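Local coordinates for protein spydx (Streptococcus pyogenes, PDB 2J43) that binds alpha-glucans such as host lung glycogen through family 41 carbohydrate-binding modules, and is part of a virulence factor that probably acts as a cell-wall pullulanase, at residues K48-Y53 and A105-K110; S68-I71 and E77-S80; G146-H151 and L175-T180; D197-V202 and V211-Y216. All coordinates share one frame; numbering follows the deposited sequence.

Contact 1. Residues K48-Y53 and A105-K110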
loop_
_atom_site.group_PDB
_atom_site.type_symbol
_atom_site.label_atom_id
_atom_site.label_comp_id
_atom_site.label_asym_id
_atom_site.label_seq_id
_atom_site.Cartn_x
_atom_site.Cartn_y
_atom_site.Cartn_z
ATOM N N LYS A 48 14.368 10.438 -7.458
ATOM C CA LYS A 48 13.906 10.982 -6.200
ATOM C C LYS A 48 12.395 11.253 -6.327
ATOM O O LYS A 48 11.890 11.678 -7.389
ATOM C CB LYS A 48 14.736 12.237 -5.860
ATOM C CG LYS A 48 14.463 12.915 -4.524
ATOM C CD LYS A 48 14.977 12.213 -3.290
ATOM C CE LYS A 48 13.769 11.819 -2.395
ATOM N NZ LYS A 48 13.603 12.411 -1.123
ATOM N N ASP A 49 11.662 10.876 -5.296
ATOM C CA ASP A 49 10.249 11.223 -5.150
ATOM C C ASP A 49 9.977 11.572 -3.684
ATOM O O ASP A 49 10.889 11.642 -2.865
ATOM C CB ASP A 49 9.319 10.127 -5.701
ATOM C CG ASP A 49 9.276 8.884 -4.838
ATOM O OD1 ASP A 49 10.031 8.796 -3.856
ATOM O OD2 ASP A 49 8.441 7.980 -5.080
ATOM N N ASP A 50 8.711 11.849 -3.368
ATOM C CA ASP A 50 8.346 12.270 -2.055
ATOM C C ASP A 50 8.690 11.284 -0.939
ATOM O O ASP A 50 9.178 11.663 0.119
ATOM C CB ASP A 50 6.849 12.576 -2.014
ATOM C CG ASP A 50 6.492 13.318 -0.781
ATOM O OD1 ASP A 50 6.917 14.489 -0.672
ATOM O OD2 ASP A 50 5.826 12.829 0.148
ATOM N N TYR A 51 8.470 9.998 -1.191
ATOM C CA TYR A 51 8.724 8.961 -0.180
ATOM C C TYR A 51 10.244 8.742 0.043
ATOM O O TYR A 51 10.702 8.434 1.132
ATOM C CB TYR A 51 8.024 7.641 -0.636
ATOM C CG TYR A 51 8.101 6.492 0.335
ATOM C CD1 TYR A 51 7.272 6.426 1.452
ATOM C CD2 TYR A 51 9.018 5.455 0.147
ATOM C CE1 TYR A 51 7.340 5.382 2.368
ATOM C CE2 TYR A 51 9.089 4.402 1.044
ATOM C CZ TYR A 51 8.248 4.362 2.151
ATOM O OH TYR A 51 8.256 3.367 3.074
ATOM N N GLY A 52 11.002 8.920 -1.022
ATOM C CA GLY A 52 12.403 8.566 -1.016
ATOM C C GLY A 52 12.987 8.451 -2.404
ATOM O O GLY A 52 13.150 9.474 -3.112
ATOM N N TYR A 53 13.442 7.249 -2.759
ATOM C CA TYR A 53 13.865 6.974 -4.128
ATOM C C TYR A 53 13.046 5.837 -4.687
ATOM O O TYR A 53 12.508 5.012 -3.930
ATOM C CB TYR A 53 15.357 6.589 -4.187
ATOM C CG TYR A 53 16.279 7.763 -4.019
ATOM C CD1 TYR A 53 16.797 8.424 -5.136
ATOM C CD2 TYR A 53 16.592 8.242 -2.774
ATOM C CE1 TYR A 53 17.643 9.517 -4.983
ATOM C CE2 TYR A 53 17.430 9.364 -2.595
ATOM C CZ TYR A 53 17.947 9.985 -3.708
ATOM O OH TYR A 53 18.788 11.089 -3.558
ATOM N N ALA A 105 2.335 -2.974 0.517
ATOM C CA ALA A 105 1.688 -3.027 -0.771
ATOM C C ALA A 105 0.983 -1.696 -1.150
ATOM O O ALA A 105 0.288 -1.625 -2.155
ATOM C CB ALA A 105 0.665 -4.191 -0.791
ATOM N N TYR A 106 1.144 -0.695 -0.285
ATOM C CA TYR A 106 0.674 0.681 -0.522
ATOM C C TYR A 106 1.607 1.585 0.285
ATOM O O TYR A 106 2.409 1.097 1.081
ATOM C CB TYR A 106 -0.786 0.821 -0.055
ATOM C CG TYR A 106 -0.985 0.389 1.381
ATOM C CD1 TYR A 106 -0.608 1.201 2.456
ATOM C CD2 TYR A 106 -1.569 -0.855 1.684
ATOM C CE1 TYR A 106 -0.741 0.786 3.759
ATOM C CE2 TYR A 106 -1.734 -1.273 3.005
ATOM C CZ TYR A 106 -1.345 -0.439 4.040
ATOM O OH TYR A 106 -1.507 -0.821 5.353
ATOM N N ARG A 107 1.545 2.893 0.047
ATOM C CA ARG A 107 2.372 3.806 0.799
ATOM C C ARG A 107 1.909 3.915 2.265
ATOM O O ARG A 107 0.779 4.344 2.503
ATOM C CB ARG A 107 2.316 5.170 0.172
ATOM C CG ARG A 107 3.195 6.153 0.878
ATOM C CD ARG A 107 3.196 7.446 0.186
ATOM N NE ARG A 107 4.034 8.379 0.884
ATOM C CZ ARG A 107 4.394 9.543 0.373
ATOM N NH1 ARG A 107 3.992 9.912 -0.845
ATOM N NH2 ARG A 107 5.161 10.336 1.077
ATOM N N PRO A 108 2.738 3.559 3.237
ATOM C CA PRO A 108 2.335 3.662 4.646
ATOM C C PRO A 108 2.095 5.129 5.021
ATOM O O PRO A 108 2.826 6.011 4.590
ATOM C CB PRO A 108 3.548 3.117 5.398
ATOM C CG PRO A 108 4.254 2.283 4.393
ATOM C CD PRO A 108 4.081 2.936 3.099
ATOM N N LEU A 109 1.053 5.385 5.779
ATOM C CA LEU A 109 0.758 6.746 6.160
ATOM C C LEU A 109 1.119 6.983 7.634
ATOM O O LEU A 109 1.639 6.099 8.302
ATOM C CB LEU A 109 -0.699 7.047 5.826
ATOM C CG LEU A 109 -1.070 6.716 4.365
ATOM C CD1 LEU A 109 -2.558 6.959 4.131
ATOM C CD2 LEU A 109 -0.217 7.473 3.300
ATOM N N LYS A 110 0.880 8.209 8.090
ATOM C CA LYS A 110 1.132 8.646 9.458
ATOM C C LYS A 110 0.523 7.711 10.518
ATOM O O LYS A 110 -0.588 7.192 10.369
ATOM C CB LYS A 110 0.622 10.101 9.648
ATOM C CG LYS A 110 -0.780 10.420 9.043
ATOM C CD LYS A 110 -1.286 11.844 9.414
ATOM C CE LYS A 110 -2.113 12.543 8.307
ATOM N NZ LYS A 110 -3.475 11.960 8.032
#
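Asp-50 and Arg-107 make the polar part of this contact, while Tyr-51 packs on both Arg-107 and Pro-108. The salt bridge runs from Arg-107 NH2 to Asp-50 OD2 over 2.7 Å and is almost straight, with 175° at the hydrogen. The carboxylate lies at the edge of the guanidinium and offers the anti lone pair of OD2, while the two planes are turned 50° apart. Arg-107 reaches this far because its chain is extended from CG to NE, with CG anti to the backbone N (chi1 -178°).

Van der Waals packing covers one face of the guanidinium. Tyr-51 CB sits 4.2 Å above the guanidinium plane, and its ring leans obliquely on the arginine, CD1 lying 3.8 Å from Arg-107 NE. Tyr-51 CE1 meets Pro-108 CD at 4.1 Å. Within the turn, Gly-52 N donates to Asp-49 OD1 (3.0 Å), an Asx motif.

Residues 48-53 turn the chain from strand 47-48 into strand 53-58 at one border of the first module's sheet, whereas residues 105-110 connect strand 103-104 to strand 113-119 of the second module. Trp-96 of strand 94-97 touches Tyr-51, Arg-107 and Pro-108.

Contact 2. Residues S68-I71 and E77-S80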
loop_
_atom_site.group_PDB
_atom_site.type_symbol
_atom_site.label_atom_id
_atom_site.label_comp_id
_atom_site.label_asym_id
_atom_site.label_seq_id
_atom_site.Cartn_x
_atom_site.Cartn_y
_atom_site.Cartn_z
ATOM N N SER A 68 13.260 -11.260 -4.679
ATOM C CA SER A 68 14.216 -11.050 -3.651
ATOM C C SER A 68 15.212 -9.998 -4.120
ATOM O O SER A 68 15.469 -9.812 -5.304
ATOM C CB SER A 68 14.943 -12.350 -3.293
ATOM O OG SER A 68 14.009 -13.319 -2.774
ATOM N N TYR A 69 15.825 -9.348 -3.148
ATOM C CA TYR A 69 16.718 -8.253 -3.454
ATOM C C TYR A 69 17.632 -7.939 -2.276
ATOM O O TYR A 69 17.402 -8.309 -1.093
ATOM C CB TYR A 69 15.955 -6.957 -3.858
ATOM C CG TYR A 69 15.364 -6.276 -2.663
ATOM C CD1 TYR A 69 16.046 -5.245 -1.997
ATOM C CD2 TYR A 69 14.136 -6.698 -2.159
ATOM C CE1 TYR A 69 15.478 -4.697 -0.842
ATOM C CE2 TYR A 69 13.565 -6.086 -1.013
ATOM C CZ TYR A 69 14.254 -5.117 -0.387
ATOM O OH TYR A 69 13.715 -4.565 0.767
ATOM N N LEU A 70 18.678 -7.202 -2.602
ATOM C CA LEU A 70 19.521 -6.571 -1.606
ATOM C C LEU A 70 20.112 -5.322 -2.226
ATOM O O LEU A 70 20.103 -5.184 -3.438
ATOM C CB LEU A 70 20.611 -7.513 -1.095
ATOM C CG LEU A 70 21.619 -7.987 -2.130
ATOM C CD1 LEU A 70 22.739 -6.952 -2.236
ATOM C CD2 LEU A 70 22.219 -9.357 -1.819
ATOM N N ILE A 71 20.647 -4.456 -1.374
ATOM C CA ILE A 71 21.381 -3.258 -1.813
ATOM C C ILE A 71 22.826 -3.526 -1.486
ATOM O O ILE A 71 23.173 -3.828 -0.320
ATOM C CB ILE A 71 20.873 -1.940 -1.118
ATOM C CG1 ILE A 71 19.429 -1.668 -1.526
ATOM C CG2 ILE A 71 21.762 -0.728 -1.500
ATOM C CD1 ILE A 71 18.813 -0.487 -0.873
ATOM N N GLU A 77 29.936 -5.147 -0.440
ATOM C CA GLU A 77 29.235 -5.301 0.814
ATOM C C GLU A 77 27.735 -5.505 0.568
ATOM O O GLU A 77 27.154 -4.857 -0.315
ATOM C CB GLU A 77 29.403 -4.074 1.690
ATOM C CG GLU A 77 30.795 -3.808 2.174
ATOM C CD GLU A 77 30.764 -2.581 3.066
ATOM O OE1 GLU A 77 31.156 -1.530 2.608
ATOM O OE2 GLU A 77 30.264 -2.667 4.213
ATOM N N ASN A 78 27.118 -6.391 1.350
ATOM C CA ASN A 78 25.669 -6.517 1.367
ATOM C C ASN A 78 25.156 -5.566 2.440
ATOM O O ASN A 78 25.198 -5.861 3.688
ATOM C CB ASN A 78 25.277 -7.992 1.590
ATOM C CG ASN A 78 23.772 -8.216 1.662
ATOM O OD1 ASN A 78 22.977 -7.275 1.641
ATOM N ND2 ASN A 78 23.372 -9.512 1.673
ATOM N N LEU A 79 24.692 -4.387 2.022
ATOM C CA LEU A 79 24.366 -3.326 2.966
ATOM C C LEU A 79 23.005 -3.492 3.636
ATOM O O LEU A 79 22.816 -3.062 4.781
ATOM C CB LEU A 79 24.426 -1.958 2.244
ATOM C CG LEU A 79 25.791 -1.597 1.692
ATOM C CD1 LEU A 79 25.690 -0.366 0.842
ATOM C CD2 LEU A 79 26.797 -1.413 2.870
ATOM N N SER A 80 22.037 -4.079 2.928
ATOM C CA SER A 80 20.681 -4.247 3.418
ATOM C C SER A 80 20.391 -5.545 4.204
ATOM O O SER A 80 19.402 -5.627 4.911
ATOM C CB SER A 80 19.671 -4.165 2.275
ATOM O OG SER A 80 19.962 -5.161 1.325
#
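The connection between two antiparallel neighbours, strands 66-73 and 83-86 of the four-stranded sheet in the first family 41 module, folds back so that Leu-79 and Ser-80 meet Ile-71. Residues 77-80 have no regular strand structure, and they bond to strand 66-73 through Ile-71 rather than by regular strand pairing. Ile-71 uses both of its backbone polar groups. Its carbonyl O accepts from Leu-79 N at 2.8 Å, and Ser-80 N adds a second, weak bond at 3.5 Å. One oxygen thus gathers two successive amides where the connection bends.

Side chains pack around this bonding. Leu-79 CB rests 3.4 Å from Ile-71 O. Leu-70 and Asn-78 cross obliquely, with Asn-78 OD1 against Leu-70 CB at 3.6 Å and ND2 beside the CD2 methyl at 3.7 Å. The amide is not left to this apolar neighbour alone, since Asn-78 ND2 is hydrogen-bonded to Asp-82 OD1 farther along the connection. Ile-71 packs on Phe-9 of strand 4-9 and on Tyr-101, and Ser-80 also touches Tyr-101, so strand and connection share a neighbour.

A side chain takes the place of a backbone acceptor for the remaining amide. Ser-80 holds OG between its backbone N and carbonyl carbon (chi1 59°), facing the strand, and Ile-71 N donates to that OG at 2.9 Å with an N-H...O angle of 166°.

Contact 3. Residues G146-H151 and L175-T180; sequences GLDLSH and LDKSKT
A single long ion pair is the one side-chain contact between these two segments: Lys-177 NZ stands 3.7 Å from Asp-148 OD1. Even this pairing is doubtful in detail, because Asp-148 was modelled in two conformers and both residues touch a crystal neighbour. The side chains cross at about a right angle. The lysine bends at its third torsion (chi3 -56°), which brings NZ round toward the carboxylate, and the same NZ makes a weak hydrogen bond to Asn-145 OD1.

In the mixed sheet of the second module, strands 147-153 and 170-176 are not neighbours; both run antiparallel to strand 128-134, which lies between them. The ion pair therefore spans an intervening strand at the surface, and Leu-149 and Asp-176 each lay a side chain on Leu-128 of that strand.

At the end of strand 170-176 the chain makes a type I beta turn from Asp-176 to Lys-179, closed by Lys-179 N to Asp-176 O at 3.2 Å. Asp-176 OD1 takes two donors from the same face of its carboxylate plane: Ser-178 N at 3.0 Å, forming an Asx turn, and Ser-178 OG at 2.7 Å. Lys-179 NZ approaches OD2 from above the carboxylate plane in a salt bridge of 3.2 Å.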
loop_
_atom_site.group_PDB
_atom_site.type_symbol
_atom_site.label_atom_id
_atom_site.label_comp_id
_atom_site.label_asym_id
_atom_site.label_seq_id
_atom_site.Cartn_x
_atom_site.Cartn_y
_atom_site.Cartn_z
ATOM N N GLY A 146 -22.071 10.927 7.654
ATOM C CA GLY A 146 -20.731 10.502 8.004
ATOM C C GLY A 146 -19.661 11.323 7.307
ATOM O O GLY A 146 -19.904 12.404 6.814
ATOM N N LEU A 147 -18.460 10.773 7.229
ATOM C CA LEU A 147 -17.344 11.488 6.661
ATOM C C LEU A 147 -17.440 11.446 5.157
ATOM O O LEU A 147 -17.588 10.375 4.547
ATOM C CB LEU A 147 -16.014 10.859 7.098
ATOM C CG LEU A 147 -15.804 10.616 8.598
ATOM C CD1 LEU A 147 -14.567 9.782 8.844
ATOM C CD2 LEU A 147 -15.797 11.909 9.405
ATOM N N ASP A 148 -17.342 12.611 4.509
ATOM C CA ASP A 148 -17.387 12.669 3.046
ATOM C C ASP A 148 -16.227 11.880 2.410
ATOM O O ASP A 148 -15.105 11.886 2.926
ATOM C CB ASP A 148 -17.246 14.110 2.533
ATOM C CG ASP A 148 -18.427 15.018 2.887
ATOM O OD1 ASP A 148 -19.572 14.579 3.044
ATOM O OD2 ASP A 148 -18.261 16.235 2.999
ATOM N N LEU A 149 -16.512 11.267 1.276
ATOM C CA LEU A 149 -15.500 10.663 0.408
ATOM C C LEU A 149 -15.147 11.647 -0.741
ATOM O O LEU A 149 -15.224 11.313 -1.938
ATOM C CB LEU A 149 -16.059 9.344 -0.139
ATOM C CG LEU A 149 -16.024 8.215 0.920
ATOM C CD1 LEU A 149 -16.913 7.070 0.520
ATOM C CD2 LEU A 149 -14.642 7.692 1.189
ATOM N N SER A 150 -14.765 12.861 -0.380
ATOM C CA SER A 150 -14.418 13.878 -1.379
ATOM C C SER A 150 -12.959 13.729 -1.863
ATOM O O SER A 150 -12.618 14.217 -2.960
ATOM C CB SER A 150 -14.648 15.281 -0.821
ATOM O OG SER A 150 -13.955 15.462 0.384
ATOM N N HIS A 151 -12.086 13.090 -1.070
ATOM C CA HIS A 151 -10.684 12.965 -1.498
ATOM C C HIS A 151 -10.610 11.793 -2.463
ATOM O O HIS A 151 -11.215 10.739 -2.207
ATOM C CB HIS A 151 -9.731 12.724 -0.325
ATOM C CG HIS A 151 -9.576 13.893 0.605
ATOM N ND1 HIS A 151 -10.426 14.125 1.666
ATOM C CD2 HIS A 151 -8.673 14.910 0.618
ATOM C CE1 HIS A 151 -10.036 15.212 2.313
ATOM N NE2 HIS A 151 -8.974 15.706 1.699
ATOM N N LEU A 175 -21.966 4.665 3.263
ATOM C CA LEU A 175 -23.345 5.138 3.105
ATOM C C LEU A 175 -23.558 5.894 1.823
ATOM O O LEU A 175 -22.636 6.542 1.300
ATOM C CB LEU A 175 -23.700 6.078 4.254
ATOM C CG LEU A 175 -23.418 5.595 5.675
ATOM C CD1 LEU A 175 -23.959 6.617 6.703
ATOM C CD2 LEU A 175 -24.002 4.205 5.863
ATOM N N ASP A 176 -24.775 5.800 1.299
ATOM C CA ASP A 176 -25.190 6.637 0.204
ATOM C C ASP A 176 -26.287 7.575 0.684
ATOM O O ASP A 176 -27.423 7.183 0.847
ATOM C CB ASP A 176 -25.642 5.752 -0.957
ATOM C CG ASP A 176 -26.035 6.545 -2.172
ATOM O OD1 ASP A 176 -26.160 7.790 -2.064
ATOM O OD2 ASP A 176 -26.266 5.965 -3.274
ATOM N N LYS A 177 -25.919 8.818 0.938
ATOM C CA LYS A 177 -26.850 9.808 1.518
ATOM C C LYS A 177 -27.939 10.279 0.543
ATOM O O LYS A 177 -28.847 10.984 0.977
ATOM C CB LYS A 177 -26.092 11.004 2.000
ATOM C CG LYS A 177 -25.021 10.686 3.049
ATOM C CD LYS A 177 -24.424 11.909 3.704
ATOM C CE LYS A 177 -23.830 12.890 2.699
ATOM N NZ LYS A 177 -23.242 14.115 3.327
ATOM N N SER A 178 -27.844 9.908 -0.728
ATOM C CA SER A 178 -28.872 10.236 -1.701
ATOM C C SER A 178 -30.103 9.347 -1.507
ATOM O O SER A 178 -31.219 9.660 -1.978
ATOM C CB SER A 178 -28.318 10.103 -3.110
ATOM O OG SER A 178 -28.241 8.760 -3.516
ATOM N N LYS A 179 -29.933 8.260 -0.756
ATOM C CA LYS A 179 -31.010 7.312 -0.527
ATOM C C LYS A 179 -31.770 7.562 0.761
ATOM O O LYS A 179 -31.432 8.442 1.515
ATOM C CB LYS A 179 -30.446 5.890 -0.511
ATOM C CG LYS A 179 -29.612 5.535 -1.715
ATOM C CD LYS A 179 -30.443 5.628 -2.994
ATOM C CE LYS A 179 -30.116 4.579 -4.012
ATOM N NZ LYS A 179 -28.859 4.864 -4.690
ATOM N N THR A 180 -32.831 6.784 0.994
ATOM C CA THR A 180 -33.556 6.808 2.271
ATOM C C THR A 180 -33.743 5.389 2.854
ATOM O O THR A 180 -33.666 4.388 2.142
ATOM C CB THR A 180 -34.933 7.462 2.116
ATOM O OG1 THR A 180 -35.708 6.648 1.255
ATOM C CG2 THR A 180 -34.864 8.808 1.388
#

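Contact 4. Residues D197-V202 and V211-Y216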
loop_
_atom_site.group_PDB
_atom_site.type_symbol
_atom_site.label_atom_id
_atom_site.label_comp_id
_atom_site.label_asym_id
_atom_site.label_seq_id
_atom_site.Cartn_x
_atom_site.Cartn_y
_atom_site.Cartn_z
ATOM N N ASP A 197 -1.897 -2.495 13.731
ATOM C CA ASP A 197 -0.457 -2.351 13.946
ATOM C C ASP A 197 0.323 -2.567 12.660
ATOM O O ASP A 197 1.370 -1.941 12.467
ATOM C CB ASP A 197 0.024 -3.303 15.044
ATOM C CG ASP A 197 -0.423 -2.870 16.429
ATOM O OD1 ASP A 197 -1.013 -1.773 16.574
ATOM O OD2 ASP A 197 -0.214 -3.559 17.448
ATOM N N ASN A 198 -0.189 -3.411 11.773
ATOM C CA ASN A 198 0.459 -3.643 10.475
ATOM C C ASN A 198 0.036 -2.687 9.360
ATOM O O ASN A 198 0.674 -2.618 8.303
ATOM C CB ASN A 198 0.173 -5.057 9.995
ATOM C CG ASN A 198 0.745 -6.120 10.914
ATOM O OD1 ASN A 198 1.680 -5.870 11.675
ATOM N ND2 ASN A 198 0.174 -7.321 10.842
ATOM N N HIS A 199 -1.056 -1.962 9.574
ATOM C CA HIS A 199 -1.771 -1.393 8.443
ATOM C C HIS A 199 -2.344 -0.030 8.726
ATOM O O HIS A 199 -3.058 0.172 9.702
ATOM C CB HIS A 199 -2.889 -2.325 8.033
ATOM C CG HIS A 199 -2.408 -3.536 7.307
ATOM N ND1 HIS A 199 -1.948 -3.491 6.003
ATOM C CD2 HIS A 199 -2.272 -4.817 7.716
ATOM C CE1 HIS A 199 -1.579 -4.709 5.632
ATOM N NE2 HIS A 199 -1.769 -5.533 6.654
ATOM N N THR A 200 -2.009 0.900 7.854
ATOM C CA THR A 200 -2.530 2.248 7.924
ATOM C C THR A 200 -3.353 2.614 6.709
ATOM O O THR A 200 -3.939 3.699 6.708
ATOM C CB THR A 200 -1.327 3.259 7.857
ATOM O OG1 THR A 200 -0.522 3.003 6.673
ATOM C CG2 THR A 200 -0.351 3.111 9.038
ATOM N N GLN A 201 -3.543 1.723 5.751
ATOM C CA GLN A 201 -4.708 1.703 4.875
ATOM C C GLN A 201 -5.465 0.414 4.761
ATOM O O GLN A 201 -4.887 -0.673 4.892
ATOM C CB GLN A 201 -4.174 2.068 3.456
ATOM C CG GLN A 201 -3.326 3.357 3.396
ATOM C CD GLN A 201 -3.116 3.929 1.999
ATOM O OE1 GLN A 201 -1.965 4.356 1.622
ATOM N NE2 GLN A 201 -4.169 3.982 1.236
ATOM N N VAL A 202 -6.769 0.545 4.529
ATOM C CA VAL A 202 -7.643 -0.519 4.133
ATOM C C VAL A 202 -8.419 -0.165 2.887
ATOM O O VAL A 202 -8.486 1.001 2.443
ATOM C CB VAL A 202 -8.569 -0.977 5.281
ATOM C CG1 VAL A 202 -7.754 -1.470 6.489
ATOM C CG2 VAL A 202 -9.528 0.115 5.679
ATOM N N VAL A 211 -13.347 -6.261 4.246
ATOM C CA VAL A 211 -12.258 -5.282 4.353
ATOM C C VAL A 211 -10.966 -5.966 3.949
ATOM O O VAL A 211 -10.616 -7.006 4.502
ATOM C CB VAL A 211 -12.008 -4.828 5.771
ATOM C CG1 VAL A 211 -11.030 -3.654 5.806
ATOM C CG2 VAL A 211 -13.298 -4.415 6.419
ATOM N N TYR A 212 -10.260 -5.343 3.013
ATOM C CA TYR A 212 -9.020 -5.866 2.473
ATOM C C TYR A 212 -7.912 -4.986 2.980
ATOM O O TYR A 212 -8.081 -3.784 3.187
ATOM C CB TYR A 212 -9.062 -5.864 0.962
ATOM C CG TYR A 212 -10.151 -6.706 0.374
ATOM C CD1 TYR A 212 -9.934 -8.060 0.098
ATOM C CD2 TYR A 212 -11.370 -6.161 0.044
ATOM C CE1 TYR A 212 -10.912 -8.828 -0.439
ATOM C CE2 TYR A 212 -12.390 -6.935 -0.543
ATOM C CZ TYR A 212 -12.153 -8.292 -0.749
ATOM O OH TYR A 212 -13.103 -9.123 -1.327
ATOM N N ASN A 213 -6.757 -5.607 3.202
ATOM C CA ASN A 213 -5.577 -4.921 3.701
ATOM C C ASN A 213 -4.587 -4.523 2.566
ATOM O O ASN A 213 -3.485 -4.091 2.838
ATOM C CB ASN A 213 -4.906 -5.751 4.778
ATOM C CG ASN A 213 -4.253 -7.002 4.248
ATOM O OD1 ASN A 213 -3.950 -7.113 3.066
ATOM N ND2 ASN A 213 -4.071 -7.974 5.128
ATOM N N ASN A 214 -5.057 -4.626 1.328
ATOM C CA ASN A 214 -4.274 -4.324 0.132
ATOM C C ASN A 214 -5.129 -3.920 -1.025
ATOM O O ASN A 214 -6.301 -4.311 -1.103
ATOM C CB ASN A 214 -3.441 -5.577 -0.251
ATOM C CG ASN A 214 -4.313 -6.772 -0.615
ATOM O OD1 ASN A 214 -4.675 -7.590 0.269
ATOM N ND2 ASN A 214 -4.698 -6.860 -1.843
ATOM N N PRO A 215 -4.581 -3.136 -1.952
ATOM C CA PRO A 215 -5.363 -2.619 -3.061
ATOM C C PRO A 215 -5.650 -3.590 -4.189
ATOM O O PRO A 215 -6.304 -3.191 -5.147
ATOM C CB PRO A 215 -4.493 -1.458 -3.577
ATOM C CG PRO A 215 -3.146 -1.869 -3.261
ATOM C CD PRO A 215 -3.201 -2.604 -1.951
ATOM N N TYR A 216 -5.209 -4.839 -4.044
ATOM C CA TYR A 216 -5.490 -5.895 -5.005
ATOM C C TYR A 216 -6.731 -6.669 -4.617
ATOM O O TYR A 216 -7.157 -7.565 -5.360
ATOM C CB TYR A 216 -4.261 -6.811 -5.157
ATOM C CG TYR A 216 -3.089 -5.991 -5.564
ATOM C CD1 TYR A 216 -2.931 -5.554 -6.856
ATOM C CD2 TYR A 216 -2.156 -5.555 -4.617
ATOM C CE1 TYR A 216 -1.873 -4.758 -7.237
ATOM C CE2 TYR A 216 -1.099 -4.736 -4.995
ATOM C CZ TYR A 216 -0.977 -4.315 -6.293
ATOM O OH TYR A 216 0.040 -3.468 -6.702
#
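Val-211 begins the contact by setting its CG1 methyl against Val-202 CB, 3.7 Å away. That methyl lies anti to the backbone N (chi1 -171°), a rotation that turns it toward the strand, and the two valines cross at a slant. Both also touch Phe-193 of strand 191-193, so the pair belongs to the apolar packing of the second module.

Tyr-212 contributes its backbone. Its carbonyl O approaches Val-202 CA at 3.4 Å, a CA-H...O contact, and its backbone is hydrogen-bonded to Phe-203, farther along strand 201-205. The phenol end leads elsewhere, to Asp-208 OD2.

Asn-213 then meets His-199 in a small stack. Asn-213 CB sits over one face of the imidazole, 3.7 Å from the ring centroid and 17° off the normal, which makes a CH-pi contact. The amide continues above the ring nearly parallel to it, 12° between planes, with ND2 3.7 Å from His-199 NE2. Asn-213 O lies 3.4 Å from His-199 CE1. Outside the two segments, Asn-213 ND2 has a weak hydrogen bond to Glu-195 OE1.

Residues 211-213 thus pass beside the start of the edge strand 201-205, which runs parallel to strand 113-119. The chemistry is mainly that of carbon against carbon and of a polarised C-H against a carbonyl, while the hydrogen bond between His-199 ND1 and Tyr-106 OH and the stacked asparagine would together be expected to restrict the rotation of the imidazole.

Contacts 1 and 4 touch and together form part of the junction between the two modules, their centres about 15 Å apart. Tyr-106 OH meets His-199 ND1 at 2.8 Å, and Leu-109 N meets Thr-200 OG1 at 3.0 Å, both probable hydrogen bonds, so the connecting segment 105-110 is held to the first module by contact 1 and to the second at residues 197-202. Contact 2 is nested along the chain within the loop that contact 1 closes. Contacts 3 and 4 reach the same sheet of the second module, with centres about 21 Å apart. Contacts 2 and 3 lie on opposite sides of the chain's centre, about 46 Å between centres, one in each module.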